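Local coordinates for protein TetR family transcription regulator (Marinobacter aquaeolei, PDB 3PAS) that probably binds promoter DNA as a dimeric transcription regulator of the TetR family, with an all-helical fold, at residues 14-19 against 36-41; 59-64 against 121-126; 143-148 against 189-194; 153-158 against 183-188. All coordinates share one frame; numbering follows the deposited sequence.

Contact 1 (14-19 against 36-41); sequences LEATVR and KAAGLS
Ala16 and Arg19, one turn apart on helix 5-24, meet the end of helix 31-37. Ala16 comes first. Its CB points at the other segment, and Ala16 CB lies 3.8 Å from Ala38 CB. Ala16 CB is also 3.7 Å from Ala38 N, with Ala37 CB a little farther. Such small side chains let the backbones come close: Ala16 CA and Ala38 CA are 5.3 Å apart. Arg19 follows. Its chain bends at chi3 (-53°), which turns the guanidinium back over Ala16, whose CA lies against one face near the rim. Arg19 NH2 ends 3.1 Å from Ala37 O, which sits at the guanidinium edge, in its plane. Just beyond, Gly39 has positive phi and ends the helix in a Schellman motif. Ser41 is the N-cap of the next helix, and the residues between Ala37 and Ser41 form the turn of the predicted helix-turn-helix. Helix 5-24 backs this turn. On its other sides it packs against helix 52-76, through Leu14, Thr17 and Val18, and against helix 100-110.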
loop_
_atom_site.group_PDB
_atom_site.type_symbol
_atom_site.label_atom_id
_atom_site.label_comp_id
_atom_site.label_asym_id
_atom_site.label_seq_id
_atom_site.Cartn_x
_atom_site.Cartn_y
_atom_site.Cartn_z
ATOM N N LEU B 14 -14.342 -5.737 21.786
ATOM C CA LEU B 14 -13.775 -5.959 20.503
ATOM C C LEU B 14 -13.748 -4.645 19.692
ATOM O O LEU B 14 -12.734 -4.290 19.137
ATOM C CB LEU B 14 -14.549 -7.055 19.755
ATOM C CG LEU B 14 -14.472 -8.440 20.388
ATOM C CD1 LEU B 14 -15.630 -9.322 19.939
ATOM C CD2 LEU B 14 -13.086 -9.048 20.131
ATOM N N GLU B 15 -14.857 -3.912 19.700
ATOM C CA GLU B 15 -14.939 -2.614 19.029
ATOM C C GLU B 15 -13.992 -1.573 19.655
ATOM O O GLU B 15 -13.340 -0.821 18.950
ATOM C CB GLU B 15 -16.399 -2.132 19.054
ATOM C CG GLU B 15 -17.296 -2.832 18.041
ATOM C CD GLU B 15 -16.969 -2.475 16.570
ATOM O OE1 GLU B 15 -16.292 -1.444 16.292
ATOM O OE2 GLU B 15 -17.370 -3.234 15.673
ATOM N N ALA B 16 -13.884 -1.548 20.973
ATOM C CA ALA B 16 -12.969 -0.617 21.649
ATOM C C ALA B 16 -11.517 -0.935 21.264
ATOM O O ALA B 16 -10.691 -0.027 21.113
ATOM C CB ALA B 16 -13.154 -0.700 23.172
ATOM N N THR B 17 -11.213 -2.223 21.097
ATOM C CA THR B 17 -9.878 -2.669 20.684
ATOM C C THR B 17 -9.620 -2.173 19.248
ATOM O O THR B 17 -8.583 -1.595 18.984
ATOM C CB THR B 17 -9.727 -4.175 20.748
ATOM O OG1 THR B 17 -9.920 -4.634 22.087
ATOM C CG2 THR B 17 -8.323 -4.612 20.329
ATOM N N VAL B 18 -10.561 -2.445 18.333
ATOM C CA VAL B 18 -10.492 -1.882 16.954
ATOM C C VAL B 18 -10.208 -0.364 16.964
ATOM O O VAL B 18 -9.268 0.064 16.321
ATOM C CB VAL B 18 -11.767 -2.118 16.152
ATOM C CG1 VAL B 18 -11.702 -1.299 14.793
ATOM C CG2 VAL B 18 -11.964 -3.628 15.897
ATOM N N ARG B 19 -10.977 0.428 17.726
ATOM C CA ARG B 19 -10.783 1.868 17.769
ATOM C C ARG B 19 -9.459 2.335 18.324
ATOM O O ARG B 19 -8.791 3.194 17.707
ATOM C CB ARG B 19 -11.917 2.593 18.532
ATOM C CG ARG B 19 -13.270 2.430 17.907
ATOM C CD ARG B 19 -14.296 3.386 18.521
ATOM N NE ARG B 19 -14.374 3.311 19.974
ATOM C CZ ARG B 19 -15.054 2.395 20.662
ATOM N NH1 ARG B 19 -15.722 1.448 20.037
ATOM N NH2 ARG B 19 -15.066 2.435 21.983
ATOM N N LYS B 36 -11.618 1.282 29.334
ATOM C CA LYS B 36 -12.112 2.649 29.470
ATOM C C LYS B 36 -12.889 3.067 28.200
ATOM O O LYS B 36 -14.014 3.572 28.280
ATOM C CB LYS B 36 -10.945 3.582 29.756
ATOM C CG LYS B 36 -11.351 4.931 30.306
ATOM C CD LYS B 36 -10.138 5.818 30.632
ATOM C CE LYS B 36 -9.454 5.407 31.949
ATOM N NZ LYS B 36 -8.758 6.560 32.607
ATOM N N ALA B 37 -12.324 2.778 27.037
ATOM C CA ALA B 37 -12.970 3.088 25.787
ATOM C C ALA B 37 -14.289 2.352 25.642
ATOM O O ALA B 37 -15.201 2.862 25.031
ATOM C CB ALA B 37 -12.070 2.805 24.652
ATOM N N ALA B 38 -14.378 1.128 26.168
ATOM C CA ALA B 38 -15.583 0.372 26.178
ATOM C C ALA B 38 -16.601 0.794 27.258
ATOM O O ALA B 38 -17.664 0.238 27.300
ATOM C CB ALA B 38 -15.251 -1.152 26.355
ATOM N N GLY B 39 -16.238 1.659 28.197
ATOM C CA GLY B 39 -17.131 2.025 29.315
ATOM C C GLY B 39 -17.257 0.984 30.417
ATOM O O GLY B 39 -18.263 0.957 31.157
ATOM N N LEU B 40 -16.243 0.134 30.553
ATOM C CA LEU B 40 -16.283 -0.999 31.473
ATOM C C LEU B 40 -14.977 -1.160 32.236
ATOM O O LEU B 40 -13.997 -0.539 31.929
ATOM C CB LEU B 40 -16.603 -2.270 30.671
ATOM C CG LEU B 40 -17.944 -2.259 29.942
ATOM C CD1 LEU B 40 -17.996 -3.402 28.903
ATOM C CD2 LEU B 40 -19.130 -2.331 30.954
ATOM N N SER B 41 -14.988 -1.954 33.294
ATOM C CA SER B 41 -13.817 -2.105 34.116
ATOM C C SER B 41 -12.872 -3.141 33.519
ATOM O O SER B 41 -13.299 -3.978 32.766
ATOM C CB SER B 41 -14.203 -2.569 35.509
ATOM O OG SER B 41 -14.726 -3.890 35.497
#

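Contact 2 (59-64 against 121-126); sequences TFYYVS and ARNESR
Tyr61 carries the guanidinium of Arg122 flat on one face of its ring. This is an off-centre cation-pi stack between two helices, 52-76 and 117-126, of the TetR all-helical fold; the two segments run nearly parallel. The planes are 22° apart. CZ of Arg122 lies 4.0 Å from the ring centroid of Tyr61, displaced toward CD1. The Arg122 chain leaves anti to its backbone N and bends at chi2 (-83°), which brings CD and NE over CE1 of the ring. Arg122 NH1 also forms a salt bridge with Asp65 and bonds OD1 of neighbouring Asn123 at 3.3 Å. These bonds help to fix how the guanidinium is turned. Asn123 uses the other end of its amide across the contact. Asn123 ND2 donates to Ser64 OG at 3.1 Å and lies 3.4 Å from Phe60 CE2. Ser64 OG sits over the centre of the Phe60 ring. Ser64 OG donates a hydrogen bond to Phe60 O at 2.8 Å, from above the carbonyl plane, and that oxygen also accepts from Ser64 N.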
loop_
_atom_site.group_PDB
_atom_site.type_symbol
_atom_site.label_atom_id
_atom_site.label_comp_id
_atom_site.label_asym_id
_atom_site.label_seq_id
_atom_site.Cartn_x
_atom_site.Cartn_y
_atom_site.Cartn_z
ATOM N N THR B 59 -10.090 -9.921 18.472
ATOM C CA THR B 59 -10.447 -8.724 17.722
ATOM C C THR B 59 -10.089 -8.928 16.252
ATOM O O THR B 59 -10.845 -8.540 15.363
ATOM C CB THR B 59 -9.773 -7.420 18.301
ATOM O OG1 THR B 59 -10.207 -7.209 19.667
ATOM C CG2 THR B 59 -10.217 -6.156 17.506
ATOM N N PHE B 60 -8.926 -9.516 15.993
ATOM C CA PHE B 60 -8.528 -9.783 14.618
ATOM C C PHE B 60 -9.564 -10.714 13.952
ATOM O O PHE B 60 -10.021 -10.457 12.818
ATOM C CB PHE B 60 -7.136 -10.359 14.534
ATOM C CG PHE B 60 -6.692 -10.624 13.130
ATOM C CD1 PHE B 60 -6.391 -9.595 12.317
ATOM C CD2 PHE B 60 -6.679 -11.903 12.629
ATOM C CE1 PHE B 60 -5.990 -9.821 10.984
ATOM C CE2 PHE B 60 -6.266 -12.137 11.326
ATOM C CZ PHE B 60 -5.943 -11.113 10.519
ATOM N N TYR B 61 -9.975 -11.756 14.657
ATOM C CA TYR B 61 -10.999 -12.662 14.123
ATOM C C TYR B 61 -12.364 -12.054 13.968
ATOM O O TYR B 61 -13.097 -12.372 13.017
ATOM C CB TYR B 61 -11.099 -13.932 14.969
ATOM C CG TYR B 61 -9.912 -14.829 14.856
ATOM C CD1 TYR B 61 -9.284 -15.038 13.628
ATOM C CD2 TYR B 61 -9.461 -15.559 15.944
ATOM C CE1 TYR B 61 -8.202 -15.894 13.508
ATOM C CE2 TYR B 61 -8.374 -16.433 15.824
ATOM C CZ TYR B 61 -7.761 -16.598 14.598
ATOM O OH TYR B 61 -6.692 -17.447 14.458
ATOM N N TYR B 62 -12.739 -11.191 14.900
ATOM C CA TYR B 62 -13.968 -10.440 14.793
ATOM C C TYR B 62 -13.958 -9.537 13.529
ATOM O O TYR B 62 -14.935 -9.497 12.746
ATOM C CB TYR B 62 -14.122 -9.586 16.048
ATOM C CG TYR B 62 -15.180 -8.522 15.985
ATOM C CD1 TYR B 62 -16.511 -8.844 16.146
ATOM C CD2 TYR B 62 -14.848 -7.174 15.827
ATOM C CE1 TYR B 62 -17.488 -7.868 16.138
ATOM C CE2 TYR B 62 -15.820 -6.211 15.817
ATOM C CZ TYR B 62 -17.158 -6.575 15.977
ATOM O OH TYR B 62 -18.183 -5.621 15.959
ATOM N N VAL B 63 -12.864 -8.818 13.330
ATOM C CA VAL B 63 -12.739 -7.904 12.192
ATOM C C VAL B 63 -12.756 -8.734 10.869
ATOM O O VAL B 63 -13.553 -8.492 9.957
ATOM C CB VAL B 63 -11.468 -7.040 12.348
ATOM C CG1 VAL B 63 -11.136 -6.350 11.055
ATOM C CG2 VAL B 63 -11.616 -6.011 13.543
ATOM N N SER B 64 -11.913 -9.754 10.821
ATOM C CA SER B 64 -11.798 -10.641 9.671
ATOM C C SER B 64 -13.119 -11.362 9.369
ATOM O O SER B 64 -13.556 -11.429 8.211
ATOM C CB SER B 64 -10.669 -11.662 9.883
ATOM O OG SER B 64 -9.430 -11.017 10.116
ATOM N N ALA B 121 -3.836 -18.985 7.671
ATOM C CA ALA B 121 -4.493 -20.204 7.200
ATOM C C ALA B 121 -5.938 -20.260 7.663
ATOM O O ALA B 121 -6.838 -20.645 6.873
ATOM C CB ALA B 121 -3.734 -21.464 7.682
ATOM N N ARG B 122 -6.183 -19.875 8.921
ATOM C CA ARG B 122 -7.559 -19.875 9.445
ATOM C C ARG B 122 -8.475 -18.922 8.624
ATOM O O ARG B 122 -9.609 -19.258 8.316
ATOM C CB ARG B 122 -7.566 -19.512 10.933
ATOM C CG ARG B 122 -8.945 -19.528 11.623
ATOM C CD ARG B 122 -9.718 -18.206 11.387
ATOM N NE ARG B 122 -10.815 -18.002 12.329
ATOM C CZ ARG B 122 -11.710 -17.018 12.272
ATOM N NH1 ARG B 122 -11.668 -16.119 11.295
ATOM N NH2 ARG B 122 -12.665 -16.950 13.190
ATOM N N ASN B 123 -7.995 -17.729 8.325
ATOM C CA ASN B 123 -8.752 -16.793 7.466
ATOM C C ASN B 123 -8.954 -17.329 6.012
ATOM O O ASN B 123 -10.044 -17.203 5.435
ATOM C CB ASN B 123 -8.056 -15.440 7.442
ATOM C CG ASN B 123 -8.469 -14.543 8.619
ATOM O OD1 ASN B 123 -9.232 -14.962 9.472
ATOM N ND2 ASN B 123 -8.009 -13.279 8.607
ATOM N N GLU B 124 -7.911 -17.914 5.437
ATOM C CA GLU B 124 -8.011 -18.540 4.092
ATOM C C GLU B 124 -9.055 -19.666 4.102
ATOM O O GLU B 124 -9.868 -19.811 3.167
ATOM C CB GLU B 124 -6.631 -19.021 3.615
ATOM C CG GLU B 124 -5.689 -17.838 3.342
ATOM C CD GLU B 124 -4.261 -18.215 2.888
ATOM O OE1 GLU B 124 -3.819 -19.354 3.104
ATOM O OE2 GLU B 124 -3.578 -17.325 2.334
ATOM N N SER B 125 -9.057 -20.449 5.179
ATOM C CA SER B 125 -10.059 -21.464 5.381
ATOM C C SER B 125 -11.502 -20.938 5.442
ATOM O O SER B 125 -12.400 -21.521 4.832
ATOM C CB SER B 125 -9.755 -22.232 6.650
ATOM O OG SER B 125 -10.645 -23.300 6.754
ATOM N N ARG B 126 -11.743 -19.867 6.198
ATOM C CA ARG B 126 -13.089 -19.284 6.254
ATOM C C ARG B 126 -13.501 -18.743 4.865
ATOM O O ARG B 126 -14.678 -18.824 4.447
ATOM C CB ARG B 126 -13.117 -18.136 7.247
ATOM C CG ARG B 126 -14.540 -17.714 7.607
ATOM C CD ARG B 126 -14.513 -16.767 8.743
ATOM N NE ARG B 126 -15.840 -16.448 9.239
ATOM C CZ ARG B 126 -16.434 -16.998 10.300
ATOM N NH1 ARG B 126 -15.875 -17.969 11.011
ATOM N NH2 ARG B 126 -17.626 -16.568 10.651
#

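Contact 3 (143-148 against 189-194); sequences IKPVPF and VADRRN
Lys144 lies along the backbone of Val189 and Ala190. Lys144 CB is 3.5 Å from Val189 O. CG lies beside both carbonyl oxygens, about equally near each. CD and CE step closer to Ala190 O. The chain is extended until chi4 (77°), where it bends and brings Lys144 NZ to Ala190 O at 2.8 Å. NZ also bonds Ala188 O and forms a salt bridge with Asp187 of the second subunit. The ammonium thus helps to tie the end of helix 175-189 to the dimer partner. The backbone N of Lys144 donates to Val189 O at 2.7 Å, nearly straight at 169°. Ile143 sits beside Val189, both pointing the same way, with Ile143 CD1 4.1 Å from Val189 CG2. A water joins Ile143 O to Asp191 OD2. Arg193 grips the Asp191 carboxylate side-on, in the guanidinium plane, with NH2 to OD2 at 2.7 Å and NE to OD1 at 3.0 Å. Arg193 N also bonds OD1, which makes an Asx turn. An isolated backbone beta bridge, Ile143 with Ala190, joins the loop between helices 128-140 and 148-167 to the residues after helix 175-189, beside the second subunit.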
loop_
_atom_site.group_PDB
_atom_site.type_symbol
_atom_site.label_atom_id
_atom_site.label_comp_id
_atom_site.label_asym_id
_atom_site.label_seq_id
_atom_site.Cartn_x
_atom_site.Cartn_y
_atom_site.Cartn_z
ATOM N N ILE B 143 -9.148 -16.254 -15.248
ATOM C CA ILE B 143 -8.180 -15.495 -14.481
ATOM C C ILE B 143 -6.803 -15.917 -14.968
ATOM O O ILE B 143 -6.539 -17.106 -15.204
ATOM C CB ILE B 143 -8.264 -15.812 -12.990
ATOM C CG1 ILE B 143 -9.695 -15.626 -12.445
ATOM C CG2 ILE B 143 -7.252 -14.981 -12.134
ATOM C CD1 ILE B 143 -10.180 -14.275 -12.477
ATOM N N LYS B 144 -5.924 -14.943 -15.132
ATOM C CA LYS B 144 -4.539 -15.228 -15.525
ATOM C C LYS B 144 -3.921 -16.218 -14.527
ATOM O O LYS B 144 -4.102 -16.071 -13.305
ATOM C CB LYS B 144 -3.705 -13.954 -15.453
ATOM C CG LYS B 144 -4.013 -12.889 -16.520
ATOM C CD LYS B 144 -3.137 -11.647 -16.304
ATOM C CE LYS B 144 -3.280 -10.602 -17.398
ATOM N NZ LYS B 144 -4.522 -9.821 -17.279
ATOM N N PRO B 145 -3.170 -17.207 -15.044
ATOM C CA PRO B 145 -2.577 -18.244 -14.181
ATOM C C PRO B 145 -1.281 -17.729 -13.560
ATOM O O PRO B 145 -0.209 -18.123 -13.952
ATOM C CB PRO B 145 -2.376 -19.419 -15.120
ATOM C CG PRO B 145 -2.127 -18.740 -16.491
ATOM C CD PRO B 145 -3.023 -17.503 -16.473
ATOM N N VAL B 146 -1.440 -16.849 -12.581
ATOM C CA VAL B 146 -0.353 -16.206 -11.917
ATOM C C VAL B 146 -0.396 -16.503 -10.445
ATOM O O VAL B 146 -1.441 -16.837 -9.903
ATOM C CB VAL B 146 -0.445 -14.645 -12.093
ATOM C CG1 VAL B 146 -0.279 -14.305 -13.532
ATOM C CG2 VAL B 146 -1.734 -14.099 -11.529
ATOM N N PRO B 147 0.746 -16.352 -9.766
ATOM C CA PRO B 147 0.815 -16.526 -8.337
ATOM C C PRO B 147 -0.169 -15.662 -7.590
ATOM O O PRO B 147 -0.416 -14.476 -7.948
ATOM C CB PRO B 147 2.244 -16.103 -7.987
ATOM C CG PRO B 147 2.992 -16.200 -9.152
ATOM C CD PRO B 147 2.070 -16.080 -10.347
ATOM N N PHE B 148 -0.725 -16.222 -6.520
ATOM C CA PHE B 148 -1.728 -15.518 -5.782
ATOM C C PHE B 148 -1.344 -14.145 -5.271
ATOM O O PHE B 148 -2.201 -13.270 -5.187
ATOM C CB PHE B 148 -2.249 -16.319 -4.599
ATOM C CG PHE B 148 -3.591 -15.816 -4.129
ATOM C CD1 PHE B 148 -4.754 -16.217 -4.787
ATOM C CD2 PHE B 148 -3.685 -14.905 -3.072
ATOM C CE1 PHE B 148 -5.988 -15.743 -4.400
ATOM C CE2 PHE B 148 -4.924 -14.422 -2.670
ATOM C CZ PHE B 148 -6.079 -14.840 -3.342
ATOM N N VAL B 189 -6.514 -8.804 -13.730
ATOM C CA VAL B 189 -6.449 -10.234 -13.407
ATOM C C VAL B 189 -6.973 -11.201 -14.477
ATOM O O VAL B 189 -6.691 -12.410 -14.408
ATOM C CB VAL B 189 -7.125 -10.560 -12.044
ATOM C CG1 VAL B 189 -6.509 -9.669 -10.922
ATOM C CG2 VAL B 189 -8.656 -10.447 -12.117
ATOM N N ALA B 190 -7.775 -10.674 -15.387
ATOM C CA ALA B 190 -8.535 -11.517 -16.331
ATOM C C ALA B 190 -7.627 -12.058 -17.444
ATOM O O ALA B 190 -6.781 -11.341 -17.990
ATOM C CB ALA B 190 -9.706 -10.708 -16.938
ATOM N N ASP B 191 -7.809 -13.324 -17.777
ATOM C CA ASP B 191 -7.053 -13.980 -18.814
ATOM C C ASP B 191 -7.655 -13.478 -20.118
ATOM O O ASP B 191 -8.844 -13.616 -20.303
ATOM C CB ASP B 191 -7.279 -15.474 -18.633
ATOM C CG ASP B 191 -6.466 -16.340 -19.575
ATOM O OD1 ASP B 191 -6.123 -15.940 -20.703
ATOM O OD2 ASP B 191 -6.235 -17.496 -19.183
ATOM N N ARG B 192 -6.857 -12.889 -21.007
ATOM C CA ARG B 192 -7.381 -12.337 -22.303
ATOM C C ARG B 192 -7.361 -13.330 -23.461
ATOM O O ARG B 192 -7.723 -12.975 -24.584
ATOM C CB ARG B 192 -6.583 -11.091 -22.711
ATOM C CG ARG B 192 -6.610 -10.044 -21.595
ATOM C CD ARG B 192 -5.876 -8.738 -21.953
ATOM N NE ARG B 192 -6.472 -8.133 -23.117
ATOM C CZ ARG B 192 -5.971 -7.079 -23.769
ATOM N NH1 ARG B 192 -4.862 -6.474 -23.354
ATOM N NH2 ARG B 192 -6.607 -6.631 -24.834
ATOM N N ARG B 193 -6.988 -14.574 -23.194
ATOM C CA ARG B 193 -6.977 -15.574 -24.285
ATOM C C ARG B 193 -8.407 -15.741 -24.797
ATOM O O ARG B 193 -9.352 -15.898 -23.983
ATOM C CB ARG B 193 -6.354 -16.906 -23.838
ATOM C CG ARG B 193 -4.821 -16.836 -23.658
ATOM C CD ARG B 193 -4.219 -18.111 -23.098
ATOM N NE ARG B 193 -4.562 -18.332 -21.703
ATOM C CZ ARG B 193 -4.202 -19.397 -20.989
ATOM N NH1 ARG B 193 -3.463 -20.357 -21.541
ATOM N NH2 ARG B 193 -4.584 -19.513 -19.716
ATOM N N ASN B 194 -8.544 -15.644 -26.122
ATOM C CA ASN B 194 -9.798 -15.763 -26.888
ATOM C C ASN B 194 -10.624 -14.483 -27.011
ATOM O O ASN B 194 -11.581 -14.449 -27.741
ATOM C CB ASN B 194 -10.663 -16.958 -26.396
ATOM C CG ASN B 194 -9.931 -18.272 -26.485
ATOM O OD1 ASN B 194 -9.298 -18.577 -27.498
ATOM N ND2 ASN B 194 -10.062 -19.107 -25.435
HETATM O O HOH W 1 -6.880 -19.009 -17.069
#

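Contact 4 (153-158 against 183-188); sequences TFMFRP and NMAWDA. With PGO (S-1,2-propanediol), chain N.
Phe154 and Met155, a selenomethionine, reach helix 175-189, Phe154 at Ala188 and Met155 at Ala185 and Trp186. Phe154 points at the partner helix and sets its CB against Ala188 CB at 3.7 Å. The Ala188 methyl also meets CG and CD1, obliquely to the ring. Met155 leaves anti to its backbone N (chi1 -178°). It then bends at chi2 and chi3, so the end of the chain turns back to helix 175-189. Met155 CE lies 3.7 Å from Trp186 N and 4.0 Å from Ala185 CB. The same methyl is at the edge of the Trp186 indole, near CE3. Trp186 itself points away from helix 148-167. Trp186 NE1 donates to both oxygens of a propanediol, probably from the crystallisation liquor, O1 at 3.1 Å and O2 at 3.2 Å. The two segments run roughly antiparallel, their axes at 152°. Helix 148-167 has a pi-type turn at 153-156 and a kink at Pro158. Met184 of the second subunit packs on Phe154, so this pair of helices also faces the dimer interface. The side-chain contacts are apolar. Phe154 O lies 3.3 Å from Ala185 CB and is buried with no polar partner, so close fit rather than polar bonds holds the helices here.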
loop_
_atom_site.group_PDB
_atom_site.type_symbol
_atom_site.label_atom_id
_atom_site.label_comp_id
_atom_site.label_asym_id
_atom_site.label_seq_id
_atom_site.Cartn_x
_atom_site.Cartn_y
_atom_site.Cartn_z
ATOM N N THR B 153 -2.591 -8.314 -5.082
ATOM C CA THR B 153 -2.103 -6.977 -5.442
ATOM C C THR B 153 -3.035 -6.184 -6.336
ATOM O O THR B 153 -3.201 -4.959 -6.115
ATOM C CB THR B 153 -0.683 -7.084 -6.097
ATOM O OG1 THR B 153 0.197 -7.673 -5.120
ATOM C CG2 THR B 153 -0.122 -5.712 -6.540
ATOM N N PHE B 154 -3.650 -6.860 -7.306
ATOM C CA PHE B 154 -4.467 -6.193 -8.296
ATOM C C PHE B 154 -5.986 -6.283 -8.077
ATOM O O PHE B 154 -6.706 -5.522 -8.691
ATOM C CB PHE B 154 -4.138 -6.671 -9.723
ATOM C CG PHE B 154 -2.792 -6.182 -10.200
ATOM C CD1 PHE B 154 -2.653 -4.903 -10.668
ATOM C CD2 PHE B 154 -1.647 -6.971 -10.062
ATOM C CE1 PHE B 154 -1.414 -4.396 -11.062
ATOM C CE2 PHE B 154 -0.372 -6.469 -10.429
ATOM C CZ PHE B 154 -0.250 -5.184 -10.951
HETATM N N MSE B 155 -6.445 -7.220 -7.262
HETATM C CA MSE B 155 -7.898 -7.421 -7.018
HETATM C C MSE B 155 -8.371 -7.069 -5.587
HETATM O O MSE B 155 -9.522 -6.696 -5.407
HETATM C CB MSE B 155 -8.338 -8.829 -7.399
HETATM C CG MSE B 155 -9.847 -9.192 -7.248
HETATM SE SE MSE B 155 -11.126 -8.010 -8.064
HETATM C CE MSE B 155 -10.833 -8.592 -9.934
ATOM N N PHE B 156 -7.521 -7.165 -4.580
ATOM C CA PHE B 156 -7.962 -6.832 -3.202
ATOM C C PHE B 156 -7.316 -5.588 -2.630
ATOM O O PHE B 156 -7.988 -4.676 -2.115
ATOM C CB PHE B 156 -7.762 -8.060 -2.335
ATOM C CG PHE B 156 -8.542 -9.231 -2.831
ATOM C CD1 PHE B 156 -9.890 -9.351 -2.533
ATOM C CD2 PHE B 156 -7.958 -10.171 -3.676
ATOM C CE1 PHE B 156 -10.620 -10.414 -3.030
ATOM C CE2 PHE B 156 -8.689 -11.239 -4.159
ATOM C CZ PHE B 156 -10.023 -11.353 -3.831
ATOM N N ARG B 157 -6.005 -5.483 -2.792
ATOM C CA ARG B 157 -5.303 -4.350 -2.244
ATOM C C ARG B 157 -5.779 -3.027 -2.780
ATOM O O ARG B 157 -5.774 -2.059 -2.050
ATOM C CB ARG B 157 -3.797 -4.477 -2.516
ATOM C CG ARG B 157 -2.943 -3.444 -1.858
ATOM C CD ARG B 157 -3.012 -3.671 -0.370
ATOM N NE ARG B 157 -2.072 -2.845 0.347
ATOM C CZ ARG B 157 -2.001 -2.805 1.670
ATOM N NH1 ARG B 157 -2.831 -3.538 2.417
ATOM N NH2 ARG B 157 -1.114 -2.017 2.239
ATOM N N PRO B 158 -6.213 -2.964 -4.053
ATOM C CA PRO B 158 -6.609 -1.606 -4.477
ATOM C C PRO B 158 -7.838 -1.031 -3.750
ATOM O O PRO B 158 -7.997 0.198 -3.731
ATOM C CB PRO B 158 -6.878 -1.753 -5.991
ATOM C CG PRO B 158 -6.017 -2.938 -6.383
ATOM C CD PRO B 158 -6.084 -3.882 -5.184
ATOM N N ASN B 183 -13.717 -2.562 -12.723
ATOM C CA ASN B 183 -13.432 -2.941 -14.124
ATOM C C ASN B 183 -11.915 -2.974 -14.454
ATOM O O ASN B 183 -11.449 -3.825 -15.185
ATOM C CB ASN B 183 -14.168 -2.034 -15.099
ATOM C CG ASN B 183 -15.690 -2.283 -15.082
ATOM O OD1 ASN B 183 -16.150 -3.348 -14.666
ATOM N ND2 ASN B 183 -16.452 -1.288 -15.465
HETATM N N MSE B 184 -11.177 -2.048 -13.862
HETATM C CA MSE B 184 -9.726 -2.009 -13.998
HETATM C C MSE B 184 -9.081 -3.205 -13.304
HETATM O O MSE B 184 -8.145 -3.828 -13.875
HETATM C CB MSE B 184 -9.168 -0.673 -13.513
HETATM C CG MSE B 184 -9.628 0.467 -14.410
HETATM SE SE MSE B 184 -9.126 2.168 -13.773
HETATM C CE MSE B 184 -7.166 2.117 -14.331
ATOM N N ALA B 185 -9.556 -3.526 -12.096
ATOM C CA ALA B 185 -9.036 -4.671 -11.330
ATOM C C ALA B 185 -9.297 -5.963 -12.068
ATOM O O ALA B 185 -8.399 -6.812 -12.186
ATOM C CB ALA B 185 -9.625 -4.745 -9.910
ATOM N N TRP B 186 -10.487 -6.101 -12.652
ATOM C CA TRP B 186 -10.818 -7.268 -13.440
ATOM C C TRP B 186 -9.924 -7.379 -14.658
ATOM O O TRP B 186 -9.320 -8.394 -14.894
ATOM C CB TRP B 186 -12.292 -7.254 -13.876
ATOM C CG TRP B 186 -12.596 -8.417 -14.806
ATOM C CD1 TRP B 186 -12.724 -8.370 -16.157
ATOM C CD2 TRP B 186 -12.803 -9.786 -14.432
ATOM N NE1 TRP B 186 -12.983 -9.615 -16.642
ATOM C CE2 TRP B 186 -13.011 -10.507 -15.617
ATOM C CE3 TRP B 186 -12.745 -10.479 -13.213
ATOM C CZ2 TRP B 186 -13.193 -11.894 -15.629
ATOM C CZ3 TRP B 186 -12.912 -11.846 -13.220
ATOM C CH2 TRP B 186 -13.152 -12.539 -14.422
ATOM N N ASP B 187 -9.793 -6.295 -15.411
ATOM C CA ASP B 187 -8.887 -6.286 -16.555
ATOM C C ASP B 187 -7.460 -6.699 -16.148
ATOM O O ASP B 187 -6.784 -7.450 -16.876
ATOM C CB ASP B 187 -8.895 -4.935 -17.211
ATOM C CG ASP B 187 -10.122 -4.705 -18.126
ATOM O OD1 ASP B 187 -10.955 -5.585 -18.344
ATOM O OD2 ASP B 187 -10.244 -3.598 -18.636
ATOM N N ALA B 188 -6.999 -6.226 -14.993
ATOM C CA ALA B 188 -5.676 -6.613 -14.491
ATOM C C ALA B 188 -5.513 -8.155 -14.332
ATOM O O ALA B 188 -4.498 -8.719 -14.751
ATOM C CB ALA B 188 -5.401 -5.942 -13.126
HETATM C C1 PGO N . -13.122 -11.433 -20.281
HETATM C C2 PGO N . -12.419 -10.159 -20.736
HETATM C C3 PGO N . -10.931 -10.402 -20.947
HETATM O O1 PGO N . -12.856 -11.677 -18.887
HETATM O O2 PGO N . -12.605 -9.115 -19.761
#

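How the contacts relate
The four contacts follow the chain from the probable DNA-binding end to the dimer end. Contacts 1 and 2 share one core, with centres 20 Å apart. Glu15 OE2 lies 2.5 Å from Tyr62 OH, a probable hydrogen bond, and Val18 packs on Val63. Contacts 3 and 4 are closer, 12 Å between centres, and contact 4 lies inside the loop that contact 3 closes. Val189 CG2 is 3.6 Å from Met155 CE, and Ile143 packs on Trp186. Both touch the second subunit, and the propanediol lies near Trp186 and Ala190. Contacts 1 and 3 are on opposite sides of the chain's centre, 44 Å between centres. Contact 2 lies between, without touching 3 or 4.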